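Side-chain contact in dermonecrotic toxin (Pasteurella multocida, PDB 2EBF), which acts as a mitogenic, dermonecrotic toxin that induces bone resorption and is associated with severe progressive atrophic rhinitis in pigs: residues T390-N395 and K497-A502. Numbering follows the deposited sequence.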
loop_
_atom_site.group_PDB
_atom_site.type_symbol
_atom_site.label_atom_id
_atom_site.label_comp_id
_atom_site.label_asym_id
_atom_site.label_seq_id
_atom_site.Cartn_x
_atom_site.Cartn_y
_atom_site.Cartn_z
ATOM N N THR A 390 10.521 -36.298 -15.123
ATOM C CA THR A 390 11.552 -36.468 -16.141
ATOM C C THR A 390 11.226 -35.663 -17.390
ATOM O O THR A 390 12.115 -35.084 -18.018
ATOM C CB THR A 390 11.704 -37.956 -16.515
ATOM O OG1 THR A 390 12.201 -38.667 -15.379
ATOM C CG2 THR A 390 12.675 -38.160 -17.700
ATOM N N THR A 391 9.941 -35.633 -17.738
ATOM C CA THR A 391 9.481 -34.994 -18.955
ATOM C C THR A 391 9.557 -33.477 -18.813
ATOM O O THR A 391 9.924 -32.781 -19.761
ATOM C CB THR A 391 8.051 -35.478 -19.314
ATOM O OG1 THR A 391 8.041 -36.916 -19.337
ATOM C CG2 THR A 391 7.613 -34.947 -20.679
ATOM N N PHE A 392 9.220 -32.968 -17.634
ATOM C CA PHE A 392 9.367 -31.540 -17.360
ATOM C C PHE A 392 10.840 -31.127 -17.457
ATOM O O PHE A 392 11.159 -30.113 -18.074
ATOM C CB PHE A 392 8.805 -31.166 -15.980
ATOM C CG PHE A 392 7.301 -31.034 -15.944
ATOM C CD1 PHE A 392 6.688 -29.803 -16.206
ATOM C CD2 PHE A 392 6.498 -32.130 -15.624
ATOM C CE1 PHE A 392 5.288 -29.665 -16.173
ATOM C CE2 PHE A 392 5.097 -32.005 -15.582
ATOM C CZ PHE A 392 4.497 -30.773 -15.853
ATOM N N ILE A 393 11.714 -31.924 -16.846
ATOM C CA ILE A 393 13.157 -31.656 -16.810
ATOM C C ILE A 393 13.750 -31.664 -18.221
ATOM O O ILE A 393 14.535 -30.780 -18.586
ATOM C CB ILE A 393 13.883 -32.674 -15.890
ATOM C CG1 ILE A 393 13.426 -32.493 -14.433
ATOM C CG2 ILE A 393 15.407 -32.553 -15.989
ATOM C CD1 ILE A 393 14.009 -33.521 -13.470
ATOM N N ASP A 394 13.360 -32.659 -19.011
ATOM C CA ASP A 394 13.808 -32.778 -20.395
ATOM C C ASP A 394 13.415 -31.598 -21.279
ATOM O O ASP A 394 14.077 -31.324 -22.285
ATOM C CB ASP A 394 13.274 -34.070 -21.006
ATOM C CG ASP A 394 13.986 -35.300 -20.484
ATOM O OD1 ASP A 394 14.987 -35.165 -19.742
ATOM O OD2 ASP A 394 13.550 -36.415 -20.842
ATOM N N ASN A 395 12.335 -30.912 -20.913
ATOM C CA ASN A 395 11.893 -29.732 -21.648
ATOM C C ASN A 395 12.349 -28.425 -20.999
ATOM O O ASN A 395 11.827 -27.352 -21.304
ATOM C CB ASN A 395 10.376 -29.771 -21.854
ATOM C CG ASN A 395 9.969 -30.829 -22.859
ATOM O OD1 ASN A 395 9.622 -31.960 -22.494
ATOM N ND2 ASN A 395 10.064 -30.490 -24.135
ATOM N N LYS A 497 12.084 -21.638 -16.659
ATOM C CA LYS A 497 10.911 -22.454 -16.950
ATOM C C LYS A 497 10.504 -23.085 -15.628
ATOM O O LYS A 497 11.255 -23.856 -15.044
ATOM C CB LYS A 497 11.238 -23.526 -17.989
ATOM C CG LYS A 497 11.500 -22.974 -19.381
ATOM C CD LYS A 497 11.977 -24.069 -20.323
ATOM C CE LYS A 497 11.980 -23.603 -21.773
ATOM N NZ LYS A 497 12.487 -24.686 -22.662
ATOM N N PHE A 498 9.331 -22.713 -15.133
ATOM C CA PHE A 498 8.982 -23.026 -13.758
ATOM C C PHE A 498 7.632 -23.716 -13.644
ATOM O O PHE A 498 6.812 -23.676 -14.568
ATOM C CB PHE A 498 8.988 -21.747 -12.907
ATOM C CG PHE A 498 8.004 -20.708 -13.375
ATOM C CD1 PHE A 498 6.705 -20.690 -12.878
ATOM C CD2 PHE A 498 8.369 -19.762 -14.338
ATOM C CE1 PHE A 498 5.785 -19.734 -13.312
ATOM C CE2 PHE A 498 7.449 -18.807 -14.785
ATOM C CZ PHE A 498 6.158 -18.800 -14.274
ATOM N N VAL A 499 7.419 -24.337 -12.488
ATOM C CA VAL A 499 6.116 -24.842 -12.083
ATOM C C VAL A 499 5.798 -24.254 -10.706
ATOM O O VAL A 499 6.674 -24.189 -9.843
ATOM C CB VAL A 499 6.121 -26.391 -12.006
ATOM C CG1 VAL A 499 4.846 -26.902 -11.366
ATOM C CG2 VAL A 499 6.344 -27.013 -13.395
ATOM N N VAL A 500 4.556 -23.815 -10.503
ATOM C CA VAL A 500 4.136 -23.273 -9.208
ATOM C C VAL A 500 2.993 -24.097 -8.642
ATOM O O VAL A 500 2.083 -24.491 -9.376
ATOM C CB VAL A 500 3.650 -21.793 -9.295
ATOM C CG1 VAL A 500 3.582 -21.142 -7.894
ATOM C CG2 VAL A 500 4.534 -20.981 -10.173
ATOM N N PHE A 501 3.041 -24.340 -7.334
ATOM C CA PHE A 501 1.944 -24.975 -6.616
ATOM C C PHE A 501 1.347 -23.983 -5.635
ATOM O O PHE A 501 2.054 -23.436 -4.787
ATOM C CB PHE A 501 2.431 -26.222 -5.871
ATOM C CG PHE A 501 2.882 -27.323 -6.780
ATOM C CD1 PHE A 501 1.973 -28.286 -7.228
ATOM C CD2 PHE A 501 4.213 -27.396 -7.200
ATOM C CE1 PHE A 501 2.377 -29.304 -8.072
ATOM C CE2 PHE A 501 4.638 -28.421 -8.047
ATOM C CZ PHE A 501 3.724 -29.375 -8.491
ATOM N N ALA A 502 0.041 -23.765 -5.746
ATOM C CA ALA A 502 -0.631 -22.752 -4.942
ATOM C C ALA A 502 -2.102 -23.061 -4.738
ATOM O O ALA A 502 -2.723 -23.738 -5.561
ATOM C CB ALA A 502 -0.469 -21.371 -5.588
#
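Phe392 brings ring atoms CD1 and CE1 up to one methyl of Val499: CD1 and CE1 of Phe392 each lie 4.0 Å from CG2 of Val499. The equal distances place the methyl level with the bond between the two carbons, and it comes in obliquely while the two side chains cross at about a right angle. In Val499, chi1 171° sets CG1 anti to the backbone N and leaves CG2, anti to the carbonyl carbon, as the methyl that meets the ring. Both residues are buried, and their alpha carbons are 9.1 Å apart, so the two backbones do not meet here and the side chains span the gap.

The second point of contact is polar and involves Asn395, in the loop that follows helix 389-394. Lys497, just ahead of strand 498-502, runs its chain fully extended beyond CG, so that NZ reaches the backbone O of Asn395 in a 3.1 Å hydrogen bond. The ammonium sits above the carbonyl plane, 35° out of it, with a C=O...N angle of 141°, and is therefore not aligned with a lone pair. CD of Lys497 lies 3.4 Å from the same O of Asn395. The amide of Asn395 turns elsewhere, its ND2 bonding to OD1 of Asn368.

Strand 498-502 is an inner strand of the mixed sheet in the C2 region of the toxin's C-terminal fragment, between parallel neighbours 399-402 and 372-376. Phe385 and Phe375 meet Phe392 and Val499, extending the apolar layer between helix and sheet.

With only 122 Å² buried in all, the direct contact is slight, a single methyl-to-ring touch plus one bond. Lys497 here gives its charge to a backbone carbonyl rather than a carboxylate, and its positive group near a helix C-terminus is probably favourable.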